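Pcza361.24 (Amycolatopsis orientalis, PDB 3G2M) probably transfers a methyl group from S-adenosyl-L-methionine to a nitrogen of glycopeptides, as an N-methyltransferase of glycopeptide antibiotic biosynthesis. Local coordinates at residues 73-78 / 98-103; 122-125 / 131-134; 167-172 / 250-255; 195-200 / 279-284; 232-235 / 241-244. All blocks are in the same frame, centred on the assembly; numbering follows the deposited sequence.

Contact 1. Residues 73-78 / 98-103; sequences REFATR and FPFLDL
Aromatic contact between F75 and F100 makes up one half of this junction, and aliphatic contact between A76 and L103 the other; no hydrogen bond links the two segments. In the aromatic half, F100 reaches across with the outer end of its ring. Its CG lies beside the backbone N and anti to the carbonyl carbon (chi1 -72°), which carries the ring out toward helix 69-79. There F100 CE1 stops 3.8 Å from F75 CB, which lies at the edge of the F100 ring near its plane. The neighbouring F100 CZ comes within 4.0 Å of F75 CG. W105 stacks on the F100 ring, while the ring of F75 packs against L286, L187 and S189 of the central sheet.

The aliphatic half is a single methyl-to-methyl touch, A76 CB against L103 CD1 at 3.6 Å. It lies toward the more exposed side, whereas both phenylalanines are buried.

Among the side chains of helix 69-79, T77 OG1 donates to R73 O at 2.9 Å from above the carbonyl plane, on the opposite face from T77 N. The carbonyl oxygen of R73 thus accepts two bonds from the same threonine, one from its side chain and one from its backbone.

The side chain of F75 is about 5 Å from that of S157 and about 7 Å from that of R95, both cofactor-binding residues. The pairing thus joins two helices beside the S-adenosyl-L-methionine site of a Rossmann-like class I methyltransferase fold.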
# COMPACT_ATOMS: atom_id res chain seq x y z
N ARG A 73 9.23 20.36 16.80
CA ARG A 73 10.48 21.09 16.67
C ARG A 73 11.02 21.03 15.24
O ARG A 73 11.47 22.05 14.70
CB ARG A 73 11.51 20.52 17.64
CG ARG A 73 12.69 21.43 17.98
CD ARG A 73 13.55 20.78 19.06
NE ARG A 73 14.15 19.53 18.59
CZ ARG A 73 14.39 18.46 19.36
NH1 ARG A 73 14.07 18.47 20.65
NH2 ARG A 73 14.93 17.38 18.82
N GLU A 74 10.98 19.84 14.62
CA GLU A 74 11.46 19.70 13.25
C GLU A 74 10.61 20.47 12.26
O GLU A 74 11.13 21.08 11.33
CB GLU A 74 11.58 18.23 12.83
CG GLU A 74 12.88 17.56 13.25
CD GLU A 74 14.14 18.16 12.63
OE1 GLU A 74 14.11 18.61 11.46
OE2 GLU A 74 15.17 18.17 13.32
N PHE A 75 9.29 20.45 12.48
CA PHE A 75 8.37 21.24 11.67
C PHE A 75 8.73 22.72 11.77
O PHE A 75 8.86 23.40 10.75
CB PHE A 75 6.92 20.99 12.07
CG PHE A 75 6.31 19.75 11.44
CD1 PHE A 75 6.02 19.71 10.08
CD2 PHE A 75 6.02 18.63 12.21
CE1 PHE A 75 5.46 18.58 9.49
CE2 PHE A 75 5.45 17.49 11.63
CZ PHE A 75 5.17 17.47 10.27
N ALA A 76 8.91 23.21 12.99
CA ALA A 76 9.30 24.61 13.23
C ALA A 76 10.63 24.97 12.57
O ALA A 76 10.75 26.02 11.94
CB ALA A 76 9.35 24.90 14.72
N THR A 77 11.62 24.09 12.71
CA THR A 77 12.95 24.28 12.12
C THR A 77 12.90 24.41 10.60
O THR A 77 13.56 25.28 10.02
CB THR A 77 13.91 23.11 12.52
OG1 THR A 77 14.07 23.10 13.94
CG2 THR A 77 15.27 23.26 11.86
N ARG A 78 12.11 23.55 9.96
CA ARG A 78 12.05 23.48 8.50
C ARG A 78 11.16 24.55 7.87
O ARG A 78 11.33 24.88 6.69
CB ARG A 78 11.62 22.08 8.04
CG ARG A 78 12.60 20.97 8.42
CD ARG A 78 13.94 21.13 7.73
NE ARG A 78 15.05 20.74 8.58
CZ ARG A 78 16.33 21.04 8.36
NH1 ARG A 78 16.68 21.74 7.28
NH2 ARG A 78 17.26 20.64 9.21
N PHE A 98 -0.49 22.01 20.31
CA PHE A 98 -0.13 22.77 21.51
C PHE A 98 1.35 23.20 21.49
O PHE A 98 1.64 24.36 21.77
CB PHE A 98 -0.53 22.02 22.79
CG PHE A 98 -2.02 22.01 23.03
CD1 PHE A 98 -2.65 23.07 23.67
CD2 PHE A 98 -2.80 20.94 22.59
CE1 PHE A 98 -4.03 23.07 23.88
CE2 PHE A 98 -4.18 20.93 22.80
CZ PHE A 98 -4.79 22.00 23.45
N PRO A 99 2.28 22.27 21.16
CA PRO A 99 3.64 22.72 20.83
C PRO A 99 3.70 23.84 19.77
O PRO A 99 4.49 24.77 19.93
CB PRO A 99 4.30 21.45 20.31
CG PRO A 99 3.62 20.36 21.03
CD PRO A 99 2.19 20.80 21.17
N PHE A 100 2.88 23.76 18.72
CA PHE A 100 2.84 24.80 17.69
C PHE A 100 2.36 26.15 18.24
O PHE A 100 2.93 27.19 17.93
CB PHE A 100 1.95 24.40 16.50
CG PHE A 100 2.54 23.32 15.62
CD1 PHE A 100 3.92 23.14 15.51
CD2 PHE A 100 1.69 22.50 14.88
CE1 PHE A 100 4.45 22.15 14.68
CE2 PHE A 100 2.21 21.50 14.04
CZ PHE A 100 3.59 21.32 13.94
N LEU A 101 1.32 26.11 19.06
CA LEU A 101 0.79 27.32 19.70
C LEU A 101 1.80 27.92 20.67
O LEU A 101 1.84 29.14 20.85
CB LEU A 101 -0.53 27.02 20.42
CG LEU A 101 -1.72 26.57 19.56
CD1 LEU A 101 -2.78 25.90 20.42
CD2 LEU A 101 -2.30 27.73 18.78
N ASP A 102 2.62 27.06 21.28
CA ASP A 102 3.71 27.46 22.18
C ASP A 102 4.83 28.20 21.47
O ASP A 102 5.66 28.86 22.11
CB ASP A 102 4.28 26.23 22.89
CG ASP A 102 3.42 25.77 24.05
OD1 ASP A 102 2.44 26.46 24.39
OD2 ASP A 102 3.74 24.70 24.63
N LEU A 103 4.87 28.09 20.14
CA LEU A 103 5.85 28.80 19.33
C LEU A 103 5.30 30.14 18.83
O LEU A 103 6.00 30.88 18.11
CB LEU A 103 6.31 27.93 18.16
CG LEU A 103 6.95 26.58 18.53
CD1 LEU A 103 6.94 25.65 17.33
CD2 LEU A 103 8.36 26.74 19.08

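Contact 2. Residues 122-125 / 131-134; sequences KRLA and VRDR
L124, near the end of helix 114-125, meets R132 both through its side chain and through its carbonyl oxygen. The side chains touch lightly, with L124 CG 4.2 Å from R132 CG and the CD1 branch of L124 approaching the backbone at R132 CA. The leucine also packs into the fold, on F98, C135 and L137. Its carbonyl provides the polar link: R132 NH1 donates to L124 O at 3.0 Å, with an angle of 159° at the hydrogen. The donor uses a lone pair in the carbonyl plane, and the oxygen in turn lies almost in the guanidinium plane, at its edge. The bend of the arginine at chi3 (56°) wraps the chain round the same oxygen, and R132 CD comes within 3.5 Å of L124 O.

One residue on, A125 O lies 3.4 Å from R132 NH1, but the angle is too poor for a hydrogen bond. NH1 instead makes a weak second bond to A127 O in the connection between the helices. A single guanidinium nitrogen therefore bonds to the last turn of the helix and, weakly, to the connection after it, and the positive charge of the guanidinium would probably suit the partial negative charge at that helix end.

This link between consecutive helices belongs to the beta-alpha-beta crossover in which helix 114-125 joins strand 107-111 to the adjacent parallel strand 135-139 of the methyltransferase fold.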
# COMPACT_ATOMS: atom_id res chain seq x y z
N LYS A 122 -11.96 20.77 25.17
CA LYS A 122 -11.80 20.64 26.61
C LYS A 122 -10.39 21.03 27.04
O LYS A 122 -10.21 21.74 28.03
CB LYS A 122 -12.10 19.20 27.03
CG LYS A 122 -12.58 19.03 28.46
CD LYS A 122 -13.05 17.61 28.68
CE LYS A 122 -13.62 17.43 30.08
NZ LYS A 122 -14.30 16.11 30.23
N ARG A 123 -9.39 20.57 26.28
CA ARG A 123 -7.99 20.92 26.50
C ARG A 123 -7.73 22.40 26.22
O ARG A 123 -6.96 23.04 26.93
CB ARG A 123 -7.08 20.07 25.61
CG ARG A 123 -6.68 18.73 26.21
CD ARG A 123 -5.59 18.05 25.38
N LEU A 124 -8.37 22.93 25.18
CA LEU A 124 -8.23 24.33 24.78
C LEU A 124 -8.86 25.28 25.80
O LEU A 124 -8.44 26.44 25.92
CB LEU A 124 -8.83 24.54 23.39
CG LEU A 124 -8.24 25.57 22.41
CD1 LEU A 124 -6.72 25.45 22.26
CD2 LEU A 124 -8.92 25.46 21.06
N ALA A 125 -9.87 24.80 26.52
CA ALA A 125 -10.55 25.58 27.55
C ALA A 125 -9.72 25.69 28.84
O ALA A 125 -9.95 26.60 29.65
CB ALA A 125 -11.92 24.97 27.85
N VAL A 131 -3.21 31.47 24.23
CA VAL A 131 -3.06 30.22 23.49
C VAL A 131 -4.37 29.89 22.77
O VAL A 131 -4.39 29.68 21.56
CB VAL A 131 -2.63 29.06 24.43
CG1 VAL A 131 -2.64 27.73 23.69
CG2 VAL A 131 -1.25 29.33 25.02
N ARG A 132 -5.46 29.86 23.54
CA ARG A 132 -6.80 29.54 23.03
C ARG A 132 -7.23 30.45 21.87
O ARG A 132 -7.79 29.96 20.88
CB ARG A 132 -7.82 29.58 24.17
CG ARG A 132 -9.28 29.45 23.74
CD ARG A 132 -10.23 29.23 24.92
NE ARG A 132 -10.12 30.29 25.94
CZ ARG A 132 -9.50 30.15 27.11
NH1 ARG A 132 -8.92 29.00 27.43
NH2 ARG A 132 -9.45 31.17 27.96
N ASP A 133 -6.95 31.75 21.98
CA ASP A 133 -7.33 32.73 20.96
C ASP A 133 -6.60 32.56 19.61
O ASP A 133 -7.06 33.06 18.59
CB ASP A 133 -7.13 34.16 21.48
CG ASP A 133 -8.07 34.51 22.63
OD1 ASP A 133 -9.10 33.83 22.82
OD2 ASP A 133 -7.76 35.48 23.37
N ARG A 134 -5.47 31.85 19.63
CA ARG A 134 -4.67 31.62 18.42
C ARG A 134 -4.98 30.29 17.71
O ARG A 134 -4.48 30.03 16.61
CB ARG A 134 -3.18 31.75 18.73
CG ARG A 134 -2.72 33.20 18.91
CD ARG A 134 -1.22 33.31 19.06
NE ARG A 134 -0.77 32.94 20.40
CZ ARG A 134 -0.19 31.79 20.73
NH1 ARG A 134 0.02 30.85 19.81
NH2 ARG A 134 0.18 31.57 21.98

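Contact 3. Residues 167-172 / 250-255; sequences ADRRGL and RLLAPD
The guanidinium of R169 rests on L252, whose CD1 methyl sits over one of its faces, toward the rim of the group. The two side chains approach from opposite directions, and the methyl also touches the aliphatic part, R169 CD to L252 CD1 measuring 3.7 Å. L252 CD2 meets the far end of the same group at R169 NH2, so both leucine branches are used. R169 NH1 also nears a second arginine, at 3.8 Å from R250 NE, with the guanidinium planes 50° apart. A water at the edge of the R169 guanidinium bridges the two, accepting from R169 NH1 at 2.9 Å and from R250 NE at 3.0 Å, and probably eases the approach of like charges.

Further out, R169 NH1 bonds to L164 O and R169 NH2 forms a salt bridge with E260, which together fix the rotation of the group. R250 NH1 is held by N162 O, and the side chain of N162 takes the backbone N of L252.

Helix 166-179 of the methyltransferase domain is thereby joined to the end of strand 244-252, just before A253, at the N-cap position of helix 254-263, with I161 of helix 158-161 also packed against R169.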
# COMPACT_ATOMS: atom_id res chain seq x y z
N ALA A 167 -5.89 6.46 -3.25
CA ALA A 167 -6.87 7.40 -3.81
C ALA A 167 -7.13 8.58 -2.88
O ALA A 167 -7.24 9.73 -3.32
CB ALA A 167 -8.19 6.66 -4.15
N ASP A 168 -7.20 8.30 -1.58
CA ASP A 168 -7.41 9.35 -0.58
C ASP A 168 -6.19 10.26 -0.41
O ASP A 168 -6.34 11.46 -0.15
CB ASP A 168 -7.84 8.74 0.76
CG ASP A 168 -9.31 8.31 0.75
OD1 ASP A 168 -10.07 8.72 -0.15
OD2 ASP A 168 -9.70 7.55 1.66
N ARG A 169 -4.99 9.70 -0.54
CA ARG A 169 -3.78 10.54 -0.57
C ARG A 169 -3.82 11.51 -1.76
O ARG A 169 -3.41 12.67 -1.63
CB ARG A 169 -2.51 9.68 -0.59
CG ARG A 169 -2.33 8.87 0.71
CD ARG A 169 -0.92 8.28 0.88
NE ARG A 169 -0.49 7.40 -0.21
CZ ARG A 169 -0.75 6.09 -0.28
NH1 ARG A 169 -1.50 5.49 0.65
NH2 ARG A 169 -0.30 5.38 -1.31
N ARG A 170 -4.28 11.04 -2.92
CA ARG A 170 -4.51 11.91 -4.08
C ARG A 170 -5.43 13.09 -3.73
O ARG A 170 -5.17 14.22 -4.12
CB ARG A 170 -5.09 11.12 -5.26
CG ARG A 170 -4.06 10.38 -6.11
CD ARG A 170 -4.69 9.80 -7.39
NE ARG A 170 -4.64 8.34 -7.42
CZ ARG A 170 -5.70 7.54 -7.49
NH1 ARG A 170 -6.94 8.02 -7.55
NH2 ARG A 170 -5.51 6.23 -7.51
N GLY A 171 -6.52 12.80 -3.02
CA GLY A 171 -7.44 13.85 -2.55
C GLY A 171 -6.79 14.81 -1.59
O GLY A 171 -7.04 16.01 -1.63
N LEU A 172 -5.94 14.28 -0.70
CA LEU A 172 -5.13 15.11 0.20
C LEU A 172 -4.24 16.08 -0.57
O LEU A 172 -4.25 17.28 -0.30
CB LEU A 172 -4.26 14.22 1.12
CG LEU A 172 -3.08 14.85 1.87
CD1 LEU A 172 -3.56 15.83 2.95
CD2 LEU A 172 -2.21 13.76 2.50
N ARG A 250 -0.60 0.66 7.88
CA ARG A 250 0.15 1.03 6.70
C ARG A 250 1.41 1.77 7.10
O ARG A 250 1.38 2.63 7.99
CB ARG A 250 -0.72 1.94 5.82
CG ARG A 250 -0.02 2.51 4.59
CD ARG A 250 -0.96 3.43 3.81
NE ARG A 250 -2.07 2.71 3.20
CZ ARG A 250 -3.30 2.63 3.69
NH1 ARG A 250 -3.63 3.23 4.83
NH2 ARG A 250 -4.23 1.95 3.03
N LEU A 251 2.52 1.43 6.45
CA LEU A 251 3.75 2.22 6.57
C LEU A 251 4.33 2.47 5.20
O LEU A 251 4.90 1.57 4.58
CB LEU A 251 4.77 1.55 7.51
CG LEU A 251 6.00 2.41 7.88
CD1 LEU A 251 5.59 3.64 8.68
CD2 LEU A 251 7.01 1.61 8.66
N LEU A 252 4.17 3.70 4.72
CA LEU A 252 4.70 4.08 3.43
C LEU A 252 6.17 4.47 3.55
O LEU A 252 6.58 5.10 4.55
CB LEU A 252 3.89 5.25 2.84
CG LEU A 252 2.41 5.00 2.51
CD1 LEU A 252 1.62 6.30 2.60
CD2 LEU A 252 2.27 4.35 1.15
N ALA A 253 6.95 4.10 2.55
CA ALA A 253 8.31 4.59 2.43
C ALA A 253 8.26 6.09 2.13
O ALA A 253 7.46 6.51 1.30
CB ALA A 253 9.04 3.83 1.31
N PRO A 254 9.07 6.91 2.83
CA PRO A 254 9.11 8.35 2.52
C PRO A 254 9.31 8.66 1.03
O PRO A 254 8.68 9.57 0.50
CB PRO A 254 10.31 8.86 3.34
CG PRO A 254 10.32 7.93 4.53
CD PRO A 254 9.95 6.58 3.97
N ASP A 255 10.16 7.88 0.35
CA ASP A 255 10.42 8.09 -1.08
C ASP A 255 9.19 7.83 -1.95
O ASP A 255 9.03 8.45 -3.01
CB ASP A 255 11.62 7.25 -1.57
CG ASP A 255 12.97 7.78 -1.07
OD1 ASP A 255 13.07 8.97 -0.70
OD2 ASP A 255 13.94 6.99 -1.04
O HOH W 1 -1.77 2.68 0.25

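Contact 4. Residues 195-200 / 279-284; sequences AAESEP and AGRKDM
E197 and R281 form a salt bridge that is the firm part of an otherwise slight surface contact. R281 NH1 donates to E197 OE2 at 2.7 Å, though the angle at the hydrogen is a bent 144°. The two groups are not engaged as a flat, two-pronged pair. The carboxylate oxygen lies in the guanidinium plane, at its edge, but the nitrogen comes to that oxygen from above the carboxylate plane, and the planes are turned 51° from each other. Both side chains leave their backbones with CG anti to N, and they run past one another in opposite directions. The glutamate is stretched out beyond CG (chi2 -175°), while the arginine folds at chi3 and brings its NH1 end back to the acid; R281 CD remains 3.7 Å from E197 OE2.

A second bond steadies the guanidinium, since R281 NH2 donates to M192 O, just ahead of helix 194-197. One face of the group also lies over the backbone of its own loop, with D283 CA 3.8 Å from the plane.

The loose side begins at the other carboxylate oxygen, where E197 OE1 comes no nearer than 4.2 Å to K282 O. The lysine side chain runs away from the helix, touching P273. All three touching residues are exposed, so solvent probably weakens the attraction between the charges.

The bridge links short helix 194-197, which follows strand 184-191, to the loop between strands 267-274 and 284-290. D283 and M192 also pair through their backbones, just past the end of strand 184-191 and just before strand 284-290.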
# COMPACT_ATOMS: atom_id res chain seq x y z
N ALA A 195 14.04 -0.89 6.07
CA ALA A 195 14.00 -1.20 4.64
C ALA A 195 13.90 0.05 3.78
O ALA A 195 14.49 0.11 2.70
CB ALA A 195 12.87 -2.17 4.31
N ALA A 196 13.14 1.04 4.25
CA ALA A 196 13.00 2.31 3.55
C ALA A 196 14.28 3.14 3.62
O ALA A 196 14.59 3.88 2.69
CB ALA A 196 11.82 3.10 4.10
N GLU A 197 15.00 3.02 4.73
CA GLU A 197 16.23 3.77 4.94
C GLU A 197 17.41 3.22 4.12
O GLU A 197 18.23 3.99 3.62
CB GLU A 197 16.58 3.81 6.43
CG GLU A 197 17.88 4.53 6.76
CD GLU A 197 18.25 4.44 8.22
OE1 GLU A 197 19.04 5.29 8.67
OE2 GLU A 197 17.75 3.53 8.91
N SER A 198 17.47 1.90 3.99
CA SER A 198 18.57 1.22 3.30
C SER A 198 18.60 1.48 1.80
O SER A 198 17.56 1.60 1.16
CB SER A 198 18.51 -0.29 3.54
OG SER A 198 18.66 -0.59 4.92
N GLU A 199 19.81 1.56 1.24
CA GLU A 199 19.99 1.60 -0.21
C GLU A 199 19.61 0.25 -0.81
O GLU A 199 20.12 -0.78 -0.38
CB GLU A 199 21.43 1.97 -0.59
CG GLU A 199 21.68 3.47 -0.71
CD GLU A 199 21.03 4.08 -1.94
OE1 GLU A 199 21.24 3.57 -3.06
OE2 GLU A 199 20.30 5.09 -1.79
N PRO A 200 18.68 0.25 -1.79
CA PRO A 200 18.25 -0.98 -2.45
C PRO A 200 19.40 -1.74 -3.11
O PRO A 200 20.30 -1.11 -3.69
CB PRO A 200 17.25 -0.50 -3.50
CG PRO A 200 17.47 0.97 -3.62
CD PRO A 200 17.96 1.43 -2.30
N ALA A 279 16.65 11.57 19.76
CA ALA A 279 17.86 10.80 19.99
C ALA A 279 17.71 9.40 19.40
O ALA A 279 16.60 8.90 19.25
CB ALA A 279 18.16 10.72 21.50
N GLY A 280 18.84 8.78 19.08
CA GLY A 280 18.86 7.44 18.51
C GLY A 280 18.84 7.47 16.99
O GLY A 280 19.22 8.48 16.38
N ARG A 281 18.41 6.36 16.39
CA ARG A 281 18.33 6.25 14.93
C ARG A 281 17.34 7.27 14.37
O ARG A 281 16.25 7.47 14.93
CB ARG A 281 17.93 4.83 14.50
CG ARG A 281 17.89 4.63 12.98
CD ARG A 281 17.31 3.28 12.56
NE ARG A 281 15.85 3.25 12.64
CZ ARG A 281 15.02 3.33 11.60
NH1 ARG A 281 15.48 3.46 10.36
NH2 ARG A 281 13.72 3.29 11.80
N LYS A 282 17.73 7.92 13.28
CA LYS A 282 16.82 8.76 12.52
C LYS A 282 15.75 7.84 11.92
O LYS A 282 16.05 6.98 11.08
CB LYS A 282 17.58 9.56 11.47
CG LYS A 282 18.52 10.61 12.07
CD LYS A 282 19.28 11.38 11.00
CE LYS A 282 19.80 12.72 11.53
NZ LYS A 282 20.95 12.57 12.46
N ASP A 283 14.51 8.01 12.38
CA ASP A 283 13.41 7.11 12.01
C ASP A 283 12.24 7.84 11.35
O ASP A 283 11.13 7.32 11.29
CB ASP A 283 12.94 6.33 13.24
CG ASP A 283 12.40 7.23 14.34
OD1 ASP A 283 12.54 8.46 14.25
OD2 ASP A 283 11.83 6.70 15.32
N MSE A 284 12.51 9.04 10.86
CA MSE A 284 11.50 9.90 10.29
C MSE A 284 12.13 10.87 9.31
O MSE A 284 13.30 11.21 9.45
CB MSE A 284 10.80 10.67 11.41
CG MSE A 284 9.44 11.20 11.06
SE MSE A 284 8.49 11.53 12.72
CE MSE A 284 7.83 9.72 13.04

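Contact 5. Residues 232-235 / 241-244; sequences IHPA and PFVV
P234 and H233 pack against F242 where the two arms of a beta-hairpin, strands 219-234 and 244-252, come toward their connecting loop, part of which is not modelled. This buried contact is mainly apolar, and the segments share no hydrogen bond. P234 CD lies over one face of the F242 ring, 4.1 Å from its centroid and 21° off the ring normal, a CH-pi contact. P234 CG comes closer still to the rim, 3.5 Å from F242 CE1. H233 runs alongside F242, pointing the same way, and its ND1 lies 3.7 Å from F242 CZ with the ring planes inclined to each other. The histidine CG sits between backbone N and carbonyl carbon (chi1 64°), which lets ND1 turn back and donate to P234 O at 2.9 Å, reaching it from above the carbonyl plane.

In this three-stranded sheet outside the methyltransferase sheet, antiparallel pairing sets in next to the contact, with a backbone bond between I232 and C245. V244 CA adds a CA-H...O contact of 3.4 Å to I232 O. V243 O is buried without a polar partner, with P234 CD 3.5 Å away. L37 of helix 32-40 covers H233, F242 and V244. Strand 219-234 is the outer strand of this sheet in the chain, and its residues 232-234 pair antiparallel with a strand of the second subunit, where H233 meets the ring of H218 of that chain.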
# COMPACT_ATOMS: atom_id res chain seq x y z
N ILE A 232 2.24 -6.29 21.67
CA ILE A 232 2.60 -5.81 23.01
C ILE A 232 2.00 -6.70 24.09
O ILE A 232 0.83 -7.08 24.02
CB ILE A 232 2.14 -4.34 23.25
CG1 ILE A 232 2.50 -3.45 22.05
CG2 ILE A 232 2.76 -3.78 24.54
CD1 ILE A 232 1.82 -2.09 22.05
N HIS A 233 2.81 -7.03 25.08
CA HIS A 233 2.38 -7.84 26.22
C HIS A 233 3.19 -7.43 27.45
O HIS A 233 4.28 -6.87 27.31
CB HIS A 233 2.59 -9.32 25.92
CG HIS A 233 4.02 -9.70 25.72
ND1 HIS A 233 4.84 -10.05 26.77
CD2 HIS A 233 4.78 -9.78 24.60
CE1 HIS A 233 6.05 -10.33 26.30
NE2 HIS A 233 6.03 -10.18 24.99
N PRO A 234 2.66 -7.69 28.66
CA PRO A 234 3.44 -7.40 29.87
C PRO A 234 4.67 -8.29 29.99
O PRO A 234 4.63 -9.45 29.58
CB PRO A 234 2.45 -7.67 31.01
CG PRO A 234 1.42 -8.57 30.42
CD PRO A 234 1.32 -8.24 28.97
N ALA A 235 5.75 -7.74 30.55
CA ALA A 235 7.02 -8.46 30.67
C ALA A 235 6.98 -9.59 31.69
O ALA A 235 7.79 -10.52 31.62
CB ALA A 235 8.15 -7.49 30.99
N PRO A 241 -5.16 -10.90 34.40
CA PRO A 241 -5.20 -11.37 33.01
C PRO A 241 -3.96 -10.97 32.21
O PRO A 241 -3.39 -9.90 32.44
CB PRO A 241 -6.45 -10.70 32.44
CG PRO A 241 -6.66 -9.49 33.28
CD PRO A 241 -6.17 -9.85 34.66
N PHE A 242 -3.55 -11.83 31.29
CA PHE A 242 -2.42 -11.56 30.41
C PHE A 242 -2.94 -11.07 29.06
O PHE A 242 -3.34 -11.88 28.21
CB PHE A 242 -1.56 -12.82 30.26
CG PHE A 242 -0.23 -12.58 29.61
CD1 PHE A 242 0.86 -12.15 30.37
CD2 PHE A 242 -0.05 -12.79 28.25
CE1 PHE A 242 2.10 -11.94 29.78
CE2 PHE A 242 1.19 -12.57 27.65
CZ PHE A 242 2.27 -12.15 28.42
N VAL A 243 -2.95 -9.75 28.86
CA VAL A 243 -3.48 -9.17 27.63
C VAL A 243 -2.39 -8.94 26.58
O VAL A 243 -1.40 -8.24 26.83
CB VAL A 243 -4.31 -7.87 27.86
CG1 VAL A 243 -5.46 -8.13 28.84
CG2 VAL A 243 -3.43 -6.72 28.34
N VAL A 244 -2.57 -9.56 25.42
CA VAL A 244 -1.66 -9.40 24.30
C VAL A 244 -2.33 -8.49 23.27
O VAL A 244 -3.39 -8.82 22.73
CB VAL A 244 -1.28 -10.76 23.67
CG1 VAL A 244 -0.21 -10.59 22.59
CG2 VAL A 244 -0.79 -11.73 24.74

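How the contacts relate
Contacts 1 and 2 come first along the chain, one after the other, and lie 16 Å apart between centres in the methyltransferase domain; they touch through F98 and L101, with L101 O probably hydrogen-bonded to R134 NH1. Contacts 3 and 4 interleave in sequence and meet where A196 packs on A253 and P254, their centres 18 Å apart, bringing helix 194-197 against the junction of strand 244-252 and helix 254-263. Contact 5 falls within the sequence spans of both, about 32 Å between centres from contact 3, on the sheet where 219-234 and 244-252 are neighbours. Contacts 3 and 5 both touch the second subunit, so the interface meets this sheet at two places.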